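Local coordinates for protein SeviL (Septifer virgatus, PDB 6LF2) that binds GM1b and asialo-GM1 saccharides as an R-type lectin with a beta-trefoil fold, at residues L65-E70 with K101-Y106; Y55-R60 with D80-S85; P90-F95 with S123-L128; S85-P90 with R97-V102. One frame throughout, in Å; residues are numbered along the deposited sequence.

Contact 1: residues L65-E70 with K101-Y106; sequences LQYNGE and KVHKAY
The backbones of G69 and H103 pass with their CA atoms 6.4 Å apart, and no direct hydrogen bond joins the two segments. The imidazole of H103 carries much of the contact. G69 lies over one of its faces in a CH-pi contact. G69 CA is 3.7 Å from the centroid of the H103 ring and 13° off the ring normal. V102 CG1 lies over the opposite face, which leaves the ring sandwiched. H103 NE2 holds a water in the ring plane, 2.7 Å from the water oxygen. The same water reaches N68 O weakly. Within the beta-trefoil, this joins the turn after strand 63-67 to the loop that leads from strand 96-100 to strand 106-110. The turn has its own brace. N68 OD1 accepts from E70 N at 2.7 Å, an Asx turn, and also from Q71 N. G69 takes a positive phi there. Y67 has CG anti to its own backbone N (chi1 -175°), and its ring edge meets H103 CB. The two ring planes stand at 79°, in an oblique pair. Further along the Y67 ring, CE2 meets A105 CB at 3.8 Å. A116 of strand 113-117 packs on both residues. Y67 O faces H103 CD2 at 3.3 Å; it is buried here and has no hydrogen-bond partner in the model.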
# COMPACT_ATOMS: atom_id res chain seq x y z
N LEU B 65 -8.68 -10.55 -13.60
CA LEU B 65 -8.67 -11.48 -12.48
C LEU B 65 -10.00 -12.24 -12.38
O LEU B 65 -11.08 -11.64 -12.34
CB LEU B 65 -8.41 -10.74 -11.17
CG LEU B 65 -8.10 -11.64 -9.97
CD1 LEU B 65 -6.78 -12.32 -10.14
CD2 LEU B 65 -8.11 -10.83 -8.66
N GLN B 66 -9.91 -13.56 -12.31
CA GLN B 66 -11.07 -14.43 -12.44
C GLN B 66 -11.02 -15.50 -11.36
O GLN B 66 -9.95 -15.97 -10.99
CB GLN B 66 -11.09 -15.09 -13.82
CG GLN B 66 -12.26 -16.03 -14.08
CD GLN B 66 -12.13 -16.74 -15.41
OE1 GLN B 66 -11.03 -17.12 -15.82
NE2 GLN B 66 -13.25 -16.92 -16.10
N TYR B 67 -12.20 -15.90 -10.88
CA TYR B 67 -12.32 -17.13 -10.10
C TYR B 67 -13.29 -18.05 -10.81
O TYR B 67 -14.42 -17.64 -11.10
CB TYR B 67 -12.80 -16.84 -8.68
CG TYR B 67 -12.81 -18.08 -7.82
CD1 TYR B 67 -11.68 -18.85 -7.68
CD2 TYR B 67 -13.96 -18.48 -7.14
CE1 TYR B 67 -11.67 -19.98 -6.90
CE2 TYR B 67 -13.96 -19.60 -6.35
CZ TYR B 67 -12.82 -20.35 -6.24
OH TYR B 67 -12.81 -21.47 -5.45
N ASN B 68 -12.87 -19.28 -11.10
CA ASN B 68 -13.66 -20.19 -11.91
C ASN B 68 -14.33 -21.29 -11.09
O ASN B 68 -14.80 -22.27 -11.66
CB ASN B 68 -12.81 -20.81 -13.02
CG ASN B 68 -11.70 -21.69 -12.48
OD1 ASN B 68 -11.68 -22.06 -11.31
ND2 ASN B 68 -10.75 -22.04 -13.35
N GLY B 69 -14.37 -21.14 -9.76
CA GLY B 69 -14.84 -22.17 -8.87
C GLY B 69 -13.77 -23.11 -8.36
O GLY B 69 -14.00 -23.80 -7.36
N GLU B 70 -12.62 -23.17 -9.02
CA GLU B 70 -11.52 -24.04 -8.63
C GLU B 70 -10.24 -23.28 -8.33
O GLU B 70 -9.57 -23.57 -7.33
CB GLU B 70 -11.23 -25.09 -9.72
CG GLU B 70 -12.44 -25.92 -10.15
CD GLU B 70 -12.68 -27.13 -9.26
OE1 GLU B 70 -11.89 -27.36 -8.33
OE2 GLU B 70 -13.67 -27.86 -9.51
N LYS B 101 -18.57 -12.48 -7.78
CA LYS B 101 -20.02 -12.43 -7.97
C LYS B 101 -20.61 -13.81 -8.21
O LYS B 101 -21.60 -14.20 -7.58
CB LYS B 101 -20.39 -11.51 -9.13
CG LYS B 101 -21.90 -11.48 -9.44
CD LYS B 101 -22.23 -10.54 -10.59
CE LYS B 101 -23.72 -10.27 -10.71
NZ LYS B 101 -24.52 -11.51 -10.95
N VAL B 102 -20.02 -14.57 -9.15
CA VAL B 102 -20.62 -15.83 -9.56
C VAL B 102 -20.56 -16.85 -8.43
O VAL B 102 -21.55 -17.54 -8.15
CB VAL B 102 -19.92 -16.36 -10.83
CG1 VAL B 102 -20.28 -17.82 -11.10
CG2 VAL B 102 -20.30 -15.49 -12.03
N HIS B 103 -19.43 -16.92 -7.74
CA HIS B 103 -19.20 -17.99 -6.79
C HIS B 103 -19.31 -17.57 -5.34
O HIS B 103 -19.22 -18.43 -4.46
CB HIS B 103 -17.82 -18.61 -7.03
CG HIS B 103 -17.70 -19.27 -8.37
ND1 HIS B 103 -18.29 -20.48 -8.65
CD2 HIS B 103 -17.09 -18.87 -9.51
CE1 HIS B 103 -18.04 -20.81 -9.91
NE2 HIS B 103 -17.31 -19.85 -10.45
N LYS B 104 -19.51 -16.28 -5.07
CA LYS B 104 -19.62 -15.77 -3.70
C LYS B 104 -18.46 -16.27 -2.83
O LYS B 104 -18.64 -16.73 -1.70
CB LYS B 104 -20.98 -16.13 -3.10
CG LYS B 104 -22.18 -15.54 -3.87
CD LYS B 104 -22.12 -14.01 -3.90
CE LYS B 104 -23.39 -13.39 -4.49
NZ LYS B 104 -23.58 -13.68 -5.94
N ALA B 105 -17.25 -16.18 -3.38
CA ALA B 105 -16.03 -16.55 -2.69
C ALA B 105 -15.11 -15.33 -2.60
O ALA B 105 -15.01 -14.56 -3.56
CB ALA B 105 -15.32 -17.71 -3.39
N TYR B 106 -14.46 -15.17 -1.45
CA TYR B 106 -13.62 -14.00 -1.17
C TYR B 106 -12.17 -14.26 -1.59
O TYR B 106 -11.60 -15.31 -1.27
CB TYR B 106 -13.65 -13.66 0.32
CG TYR B 106 -14.99 -13.24 0.87
CD1 TYR B 106 -15.50 -11.97 0.63
CD2 TYR B 106 -15.73 -14.12 1.65
CE1 TYR B 106 -16.72 -11.59 1.13
CE2 TYR B 106 -16.96 -13.74 2.17
CZ TYR B 106 -17.44 -12.47 1.91
OH TYR B 106 -18.66 -12.08 2.42
O HOH W 1 -17.36 -20.52 -13.11

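Contact 2: residues Y55-R60 with D80-S85; sequences YYTIGR and DTTLWS
A single antiparallel bridge between Y56 and W84 ties strand 56-60 to the start of strand 84-88. Y56 N donates to W84 O at 2.8 Å. W84 N returns a bond to Y56 O at 2.9 Å. The touching backbones run 124° apart, and the pairing stops at this one bridge. A water bonded to I58 N at 2.8 Å extends the link by donating to T82 O. It lies at the edge of the W84 indole, in its plane, as does Y56 O. T57 CG2 presses on T82 O at 3.2 Å. A T57 chi1 of 54° sends CG2 to T82 and turns OG1 to its partner Q48 OE1. L83 packs against Y55 as well: Y55 CB meets L83 CB at 4.0 Å. The Y55 ring runs on past the W84 carbonyl, and its CE1 reaches S85 CB at 3.8 Å. I58 CD1 comes obliquely to the indole, 4.2 Å from W84 CD1. I58 also packs on W45 and I14. The indole N-H is satisfied by L65 O. T82, L83 and W84 stand in line like Q43, I44 and W45, and probably represent a variant of the QxW motif. A buried tryptophan at this place is typical of the beta-trefoil of R-type lectins.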
# COMPACT_ATOMS: atom_id res chain seq x y z
N TYR B 55 -20.34 -3.79 -9.44
CA TYR B 55 -19.27 -4.76 -9.63
C TYR B 55 -18.12 -4.15 -10.41
O TYR B 55 -18.30 -3.27 -11.26
CB TYR B 55 -19.77 -6.02 -10.36
CG TYR B 55 -20.71 -6.83 -9.51
CD1 TYR B 55 -20.23 -7.74 -8.58
CD2 TYR B 55 -22.08 -6.65 -9.60
CE1 TYR B 55 -21.08 -8.46 -7.77
CE2 TYR B 55 -22.95 -7.37 -8.80
CZ TYR B 55 -22.44 -8.28 -7.89
OH TYR B 55 -23.29 -9.01 -7.08
N TYR B 56 -16.92 -4.66 -10.11
CA TYR B 56 -15.67 -4.13 -10.62
C TYR B 56 -14.85 -5.27 -11.22
O TYR B 56 -15.03 -6.44 -10.86
CB TYR B 56 -14.88 -3.40 -9.48
CG TYR B 56 -15.59 -2.14 -9.04
CD1 TYR B 56 -15.37 -0.93 -9.69
CD2 TYR B 56 -16.53 -2.17 -8.01
CE1 TYR B 56 -16.04 0.22 -9.32
CE2 TYR B 56 -17.21 -1.01 -7.63
CZ TYR B 56 -16.96 0.18 -8.29
OH TYR B 56 -17.62 1.35 -7.94
N THR B 57 -13.98 -4.94 -12.17
CA THR B 57 -12.98 -5.90 -12.63
C THR B 57 -11.58 -5.40 -12.27
O THR B 57 -11.36 -4.22 -11.99
CB THR B 57 -13.10 -6.15 -14.14
OG1 THR B 57 -13.04 -4.92 -14.86
CG2 THR B 57 -14.42 -6.85 -14.47
N ILE B 58 -10.65 -6.35 -12.25
CA ILE B 58 -9.27 -6.16 -11.79
C ILE B 58 -8.34 -6.68 -12.88
O ILE B 58 -8.26 -7.90 -13.10
CB ILE B 58 -9.02 -6.88 -10.45
CG1 ILE B 58 -9.96 -6.32 -9.38
CG2 ILE B 58 -7.56 -6.74 -10.02
CD1 ILE B 58 -9.98 -7.12 -8.08
N GLY B 59 -7.64 -5.78 -13.57
CA GLY B 59 -6.94 -6.12 -14.79
C GLY B 59 -5.44 -5.90 -14.74
O GLY B 59 -4.96 -5.00 -14.06
N ARG B 60 -4.72 -6.74 -15.47
CA ARG B 60 -3.30 -6.54 -15.76
C ARG B 60 -2.99 -7.20 -17.10
O ARG B 60 -3.52 -8.27 -17.40
CB ARG B 60 -2.39 -7.13 -14.68
CG ARG B 60 -1.92 -6.14 -13.63
CD ARG B 60 -0.76 -6.68 -12.81
NE ARG B 60 0.40 -7.06 -13.61
CZ ARG B 60 1.23 -6.21 -14.20
NH1 ARG B 60 1.03 -4.90 -14.12
NH2 ARG B 60 2.26 -6.67 -14.90
N ASP B 80 -18.52 -13.17 -16.67
CA ASP B 80 -19.23 -12.90 -15.43
C ASP B 80 -18.37 -13.27 -14.22
O ASP B 80 -18.47 -12.62 -13.17
CB ASP B 80 -20.59 -13.62 -15.41
CG ASP B 80 -20.48 -15.13 -15.59
OD1 ASP B 80 -19.36 -15.68 -15.73
OD2 ASP B 80 -21.55 -15.78 -15.60
N THR B 81 -17.49 -14.26 -14.36
CA THR B 81 -16.61 -14.70 -13.29
C THR B 81 -15.42 -13.77 -13.04
O THR B 81 -14.60 -14.06 -12.17
CB THR B 81 -16.07 -16.09 -13.60
OG1 THR B 81 -15.63 -16.12 -14.96
CG2 THR B 81 -17.16 -17.14 -13.38
N THR B 82 -15.31 -12.68 -13.80
CA THR B 82 -14.32 -11.65 -13.53
C THR B 82 -14.92 -10.48 -12.77
O THR B 82 -14.23 -9.47 -12.56
CB THR B 82 -13.68 -11.16 -14.84
OG1 THR B 82 -14.65 -10.49 -15.65
CG2 THR B 82 -13.04 -12.30 -15.61
N LEU B 83 -16.17 -10.58 -12.34
CA LEU B 83 -16.81 -9.52 -11.57
C LEU B 83 -16.57 -9.74 -10.08
O LEU B 83 -16.74 -10.85 -9.57
CB LEU B 83 -18.31 -9.45 -11.85
CG LEU B 83 -18.72 -9.16 -13.29
CD1 LEU B 83 -20.23 -9.22 -13.42
CD2 LEU B 83 -18.22 -7.80 -13.70
N TRP B 84 -16.18 -8.66 -9.39
CA TRP B 84 -15.92 -8.66 -7.96
C TRP B 84 -16.64 -7.47 -7.36
O TRP B 84 -16.68 -6.40 -7.96
CB TRP B 84 -14.41 -8.55 -7.66
CG TRP B 84 -13.57 -9.57 -8.31
CD1 TRP B 84 -13.11 -9.55 -9.60
CD2 TRP B 84 -13.10 -10.78 -7.73
NE1 TRP B 84 -12.38 -10.68 -9.85
CE2 TRP B 84 -12.35 -11.45 -8.72
CE3 TRP B 84 -13.23 -11.37 -6.47
CZ2 TRP B 84 -11.74 -12.68 -8.49
CZ3 TRP B 84 -12.62 -12.58 -6.24
CH2 TRP B 84 -11.88 -13.23 -7.25
N SER B 85 -17.20 -7.65 -6.17
CA SER B 85 -17.72 -6.53 -5.41
C SER B 85 -16.79 -6.23 -4.24
O SER B 85 -16.06 -7.11 -3.77
CB SER B 85 -19.14 -6.78 -4.91
OG SER B 85 -19.20 -7.97 -4.14
O HOH W 2 -11.59 -8.93 -12.87

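Contact 3: residues P90-F95 with S123-L128; sequences PEDKGF and SEKWIL
K125 NZ is gripped by three carboxylates, those of E91, D92 and E122. D92 OD2 is met nearly in line with its C-O bond, 2.8 Å from K125 NZ. E91 OE2 lies 2.9 Å from K125 NZ and is met on its anti side, 30° out of the carboxylate plane. Both are salt bridges. The K125 chain is extended and crosses the two acids at about a right angle. E91 reaches it through a bend at chi2 (-89°). The gathered negative charge would be expected to favour the protonated lysine. The acids stand on the hairpin loop between strands 84-88 and 96-100. A type II turn from D92 to F95 shapes its end, with F95 N bonded to D92 O at 3.1 Å. G94 has the positive phi that such a turn needs. G94 O also takes a bond from a water at 2.8 Å, and L128 N donates to that same water. F95 CA makes a CA-H...O contact of 3.3 Å with W126 O. The F95 ring lies obliquely against the backbone of W126, and its CE2 meets I127 CB at 3.6 Å. Y13 of the second subunit packs on both F95 and I127, which places this corner at the dimer contact. W126 points away from the loop, and its NE1 donates to L107 O. Strand 126-130 lies between the loop and strand 6-16. I127 is backbone-bonded to Q15 of strand 6-16, and W126 to Y96 of strand 96-100.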
# COMPACT_ATOMS: atom_id res chain seq x y z
N PRO B 90 -16.08 -3.75 8.42
CA PRO B 90 -16.52 -2.74 9.40
C PRO B 90 -15.46 -2.40 10.43
O PRO B 90 -15.29 -1.22 10.79
CB PRO B 90 -17.74 -3.40 10.06
CG PRO B 90 -18.16 -4.49 9.16
CD PRO B 90 -16.95 -4.93 8.39
N GLU B 91 -14.74 -3.40 10.92
CA GLU B 91 -13.79 -3.21 12.00
C GLU B 91 -12.45 -2.65 11.55
O GLU B 91 -11.65 -2.25 12.40
CB GLU B 91 -13.58 -4.55 12.74
CG GLU B 91 -12.86 -5.64 11.95
CD GLU B 91 -13.77 -6.54 11.13
OE1 GLU B 91 -14.92 -6.14 10.82
OE2 GLU B 91 -13.34 -7.67 10.79
N ASP B 92 -12.19 -2.58 10.24
CA ASP B 92 -10.90 -2.12 9.71
C ASP B 92 -11.17 -1.10 8.60
O ASP B 92 -11.19 -1.46 7.42
CB ASP B 92 -10.06 -3.29 9.18
CG ASP B 92 -9.68 -4.27 10.26
OD1 ASP B 92 -9.31 -3.84 11.38
OD2 ASP B 92 -9.77 -5.48 9.99
N LYS B 93 -11.33 0.16 9.00
CA LYS B 93 -11.58 1.21 8.02
C LYS B 93 -10.47 1.24 6.98
O LYS B 93 -9.29 1.12 7.30
CB LYS B 93 -11.69 2.56 8.73
CG LYS B 93 -12.96 2.70 9.56
CD LYS B 93 -14.18 2.74 8.65
CE LYS B 93 -15.49 2.91 9.44
NZ LYS B 93 -15.99 1.63 10.02
N GLY B 94 -10.88 1.37 5.72
CA GLY B 94 -9.95 1.39 4.61
C GLY B 94 -9.73 0.06 3.94
O GLY B 94 -9.15 0.02 2.84
N PHE B 95 -10.19 -1.03 4.54
CA PHE B 95 -10.00 -2.36 3.99
C PHE B 95 -11.30 -2.92 3.43
O PHE B 95 -12.40 -2.57 3.87
CB PHE B 95 -9.43 -3.32 5.04
CG PHE B 95 -7.99 -3.02 5.38
CD1 PHE B 95 -7.68 -2.06 6.32
CD2 PHE B 95 -6.96 -3.67 4.72
CE1 PHE B 95 -6.37 -1.77 6.63
CE2 PHE B 95 -5.63 -3.37 5.02
CZ PHE B 95 -5.34 -2.42 5.98
N SER B 123 -7.33 -13.24 6.44
CA SER B 123 -6.45 -13.00 5.30
C SER B 123 -7.20 -12.60 4.02
O SER B 123 -6.60 -12.59 2.94
CB SER B 123 -5.60 -14.23 5.04
OG SER B 123 -6.42 -15.38 5.13
N GLU B 124 -8.49 -12.27 4.12
CA GLU B 124 -9.27 -11.77 3.00
C GLU B 124 -9.38 -10.26 2.96
O GLU B 124 -10.15 -9.73 2.15
CB GLU B 124 -10.68 -12.37 3.04
CG GLU B 124 -10.69 -13.87 2.88
CD GLU B 124 -11.99 -14.50 3.33
OE1 GLU B 124 -12.81 -13.80 3.97
OE2 GLU B 124 -12.19 -15.70 3.02
N LYS B 125 -8.67 -9.55 3.85
CA LYS B 125 -8.81 -8.10 3.97
C LYS B 125 -7.73 -7.42 3.14
O LYS B 125 -6.54 -7.67 3.36
CB LYS B 125 -8.73 -7.67 5.43
CG LYS B 125 -9.81 -8.29 6.31
CD LYS B 125 -9.62 -7.94 7.77
CE LYS B 125 -10.74 -8.54 8.60
NZ LYS B 125 -10.63 -8.14 10.04
N TRP B 126 -8.15 -6.61 2.18
CA TRP B 126 -7.25 -5.94 1.24
C TRP B 126 -7.42 -4.43 1.30
O TRP B 126 -8.53 -3.91 1.50
CB TRP B 126 -7.48 -6.39 -0.20
CG TRP B 126 -7.43 -7.87 -0.41
CD1 TRP B 126 -8.48 -8.74 -0.30
CD2 TRP B 126 -6.29 -8.65 -0.79
NE1 TRP B 126 -8.06 -10.01 -0.57
CE2 TRP B 126 -6.72 -9.99 -0.88
CE3 TRP B 126 -4.95 -8.35 -1.07
CZ2 TRP B 126 -5.86 -11.03 -1.22
CZ3 TRP B 126 -4.10 -9.38 -1.41
CH2 TRP B 126 -4.56 -10.71 -1.49
N ILE B 127 -6.32 -3.73 1.07
CA ILE B 127 -6.35 -2.29 0.84
C ILE B 127 -5.86 -2.06 -0.59
O ILE B 127 -4.81 -2.58 -0.98
CB ILE B 127 -5.52 -1.54 1.90
CG1 ILE B 127 -5.59 -0.03 1.67
CG2 ILE B 127 -4.08 -2.07 1.93
CD1 ILE B 127 -5.21 0.78 2.92
N LEU B 128 -6.66 -1.36 -1.37
CA LEU B 128 -6.38 -1.09 -2.77
C LEU B 128 -6.02 0.38 -2.86
O LEU B 128 -6.89 1.24 -2.76
CB LEU B 128 -7.58 -1.41 -3.66
CG LEU B 128 -8.08 -2.86 -3.67
CD1 LEU B 128 -9.05 -3.11 -2.54
CD2 LEU B 128 -8.74 -3.14 -5.01
O HOH W 3 -8.96 -0.11 0.03

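Contact 4: residues S85-P90 with R97-V102; sequences SLEEVP and RLLNKV
Four backbone hydrogen bonds pair S85 with L99 and E87 with R97. S85 N donates to L99 O at 2.9 Å, and L99 N to S85 O at 3.0 Å. E87 N donates to R97 O at 2.8 Å, with the return bond from R97 N to E87 O. L86 and L98 form the non-hydrogen-bonded pair between them. The strand axes run at 139°, an antiparallel hairpin with a marked twist. S85, E87, R97 and L99 share one face; L86 and L98 take the other. On the first face, the R97 guanidinium has a partner at each nitrogen. NE makes a salt bridge to E124 OE1, and NH2 donates to T121 O. NH1 donates to a water at 2.8 Å that lies in the guanidinium plane. The water in turn donates to E87 OE2 at 2.6 Å. It mediates between charges that do not touch, since E87 OE2 and R97 NH1 are 4.5 Å apart. E87 is extended, with CG anti to the backbone N (chi1 -179°), and its OE1 is bonded to Y106 OH. The carboxylate and guanidinium planes stand 52° apart. V89 CG2 meets R97 NH1 obliquely at 3.9 Å. The S85 hydroxyl packs on L99 CB. Beyond the pair, strand 106-110 follows strand 96-100. Its Y106 packs on R97 and L99, and its L107 is backbone-bonded to L98.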
# COMPACT_ATOMS: atom_id res chain seq x y z
N SER B 85 -17.20 -7.65 -6.17
CA SER B 85 -17.72 -6.53 -5.41
C SER B 85 -16.79 -6.23 -4.24
O SER B 85 -16.06 -7.11 -3.77
CB SER B 85 -19.14 -6.78 -4.91
OG SER B 85 -19.20 -7.97 -4.14
N LEU B 86 -16.81 -4.97 -3.82
CA LEU B 86 -16.04 -4.55 -2.66
C LEU B 86 -16.94 -4.59 -1.43
O LEU B 86 -17.98 -3.92 -1.38
CB LEU B 86 -15.45 -3.15 -2.87
CG LEU B 86 -14.09 -3.09 -3.58
CD1 LEU B 86 -14.14 -3.69 -4.99
CD2 LEU B 86 -13.61 -1.65 -3.63
N GLU B 87 -16.55 -5.39 -0.45
CA GLU B 87 -17.30 -5.54 0.80
C GLU B 87 -16.49 -4.90 1.91
O GLU B 87 -15.44 -5.42 2.30
CB GLU B 87 -17.58 -7.01 1.09
CG GLU B 87 -18.39 -7.24 2.36
CD GLU B 87 -18.59 -8.72 2.66
OE1 GLU B 87 -19.36 -9.40 1.93
OE2 GLU B 87 -17.97 -9.22 3.63
N GLU B 88 -16.96 -3.76 2.41
CA GLU B 88 -16.17 -3.04 3.40
C GLU B 88 -16.06 -3.88 4.67
O GLU B 88 -16.98 -4.61 5.04
CB GLU B 88 -16.77 -1.67 3.69
CG GLU B 88 -18.03 -1.66 4.51
CD GLU B 88 -18.55 -0.25 4.71
OE1 GLU B 88 -18.04 0.66 4.02
OE2 GLU B 88 -19.45 -0.06 5.56
N VAL B 89 -14.89 -3.81 5.30
CA VAL B 89 -14.63 -4.49 6.56
C VAL B 89 -14.99 -3.52 7.68
O VAL B 89 -14.26 -2.54 7.89
CB VAL B 89 -13.16 -4.93 6.66
CG1 VAL B 89 -12.86 -5.54 8.00
CG2 VAL B 89 -12.83 -5.90 5.53
N PRO B 90 -16.08 -3.75 8.42
CA PRO B 90 -16.52 -2.74 9.40
C PRO B 90 -15.46 -2.40 10.43
O PRO B 90 -15.29 -1.22 10.79
CB PRO B 90 -17.74 -3.40 10.06
CG PRO B 90 -18.16 -4.49 9.16
CD PRO B 90 -16.95 -4.93 8.39
N ARG B 97 -13.08 -6.70 1.67
CA ARG B 97 -13.04 -8.03 1.07
C ARG B 97 -13.46 -7.91 -0.39
O ARG B 97 -14.22 -7.00 -0.76
CB ARG B 97 -13.95 -9.00 1.82
CG ARG B 97 -13.41 -9.41 3.18
CD ARG B 97 -14.23 -10.54 3.80
NE ARG B 97 -13.60 -11.07 5.01
CZ ARG B 97 -13.71 -10.51 6.21
NH1 ARG B 97 -14.42 -9.41 6.37
NH2 ARG B 97 -13.10 -11.06 7.25
N LEU B 98 -12.91 -8.77 -1.22
CA LEU B 98 -13.21 -8.80 -2.65
C LEU B 98 -14.00 -10.07 -2.91
O LEU B 98 -13.44 -11.17 -2.83
CB LEU B 98 -11.93 -8.75 -3.48
CG LEU B 98 -11.14 -7.45 -3.31
CD1 LEU B 98 -9.76 -7.55 -3.94
CD2 LEU B 98 -11.91 -6.36 -3.96
N LEU B 99 -15.28 -9.92 -3.22
CA LEU B 99 -16.23 -11.02 -3.28
C LEU B 99 -16.56 -11.34 -4.74
O LEU B 99 -17.10 -10.50 -5.46
CB LEU B 99 -17.50 -10.67 -2.50
CG LEU B 99 -18.64 -11.69 -2.52
CD1 LEU B 99 -18.17 -12.99 -1.88
CD2 LEU B 99 -19.85 -11.12 -1.80
N ASN B 100 -16.23 -12.55 -5.17
CA ASN B 100 -16.53 -12.98 -6.53
C ASN B 100 -18.04 -13.12 -6.73
O ASN B 100 -18.72 -13.80 -5.95
CB ASN B 100 -15.83 -14.30 -6.81
CG ASN B 100 -15.97 -14.73 -8.25
OD1 ASN B 100 -16.73 -15.64 -8.56
ND2 ASN B 100 -15.24 -14.07 -9.15
N LYS B 101 -18.57 -12.48 -7.78
CA LYS B 101 -20.02 -12.43 -7.97
C LYS B 101 -20.61 -13.81 -8.21
O LYS B 101 -21.60 -14.20 -7.58
CB LYS B 101 -20.39 -11.51 -9.13
CG LYS B 101 -21.90 -11.48 -9.44
CD LYS B 101 -22.23 -10.54 -10.59
CE LYS B 101 -23.72 -10.27 -10.71
NZ LYS B 101 -24.52 -11.51 -10.95
N VAL B 102 -20.02 -14.57 -9.15
CA VAL B 102 -20.62 -15.83 -9.56
C VAL B 102 -20.56 -16.85 -8.43
O VAL B 102 -21.55 -17.54 -8.15
CB VAL B 102 -19.92 -16.36 -10.83
CG1 VAL B 102 -20.28 -17.82 -11.10
CG2 VAL B 102 -20.30 -15.49 -12.03
O HOH W 4 -16.01 -7.81 4.71

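In the fold
Contacts 1, 2 and 4 meet around the hairpin of strands 84-88 and 96-100. Contact 2 lies about 10 Å from contact 1 and about 11 Å from contact 4, centre to centre. L83 O accepts from K101 N at 3.0 Å; K101 is common to contacts 1 and 4. Contact 3 stands at the other end of the hairpin. Its centre is about 10 Å from that of contact 4 but about 19 Å from that of contact 1. E124 and R97 bridge contacts 3 and 4. The glycan pocket is formed by F24, N26, R29, F35 and Y40 to Q43. R60 of contact 2 touches its D42; the W126 side chain of contact 3 is about 12 Å from the bound N-acetylgalactosamine.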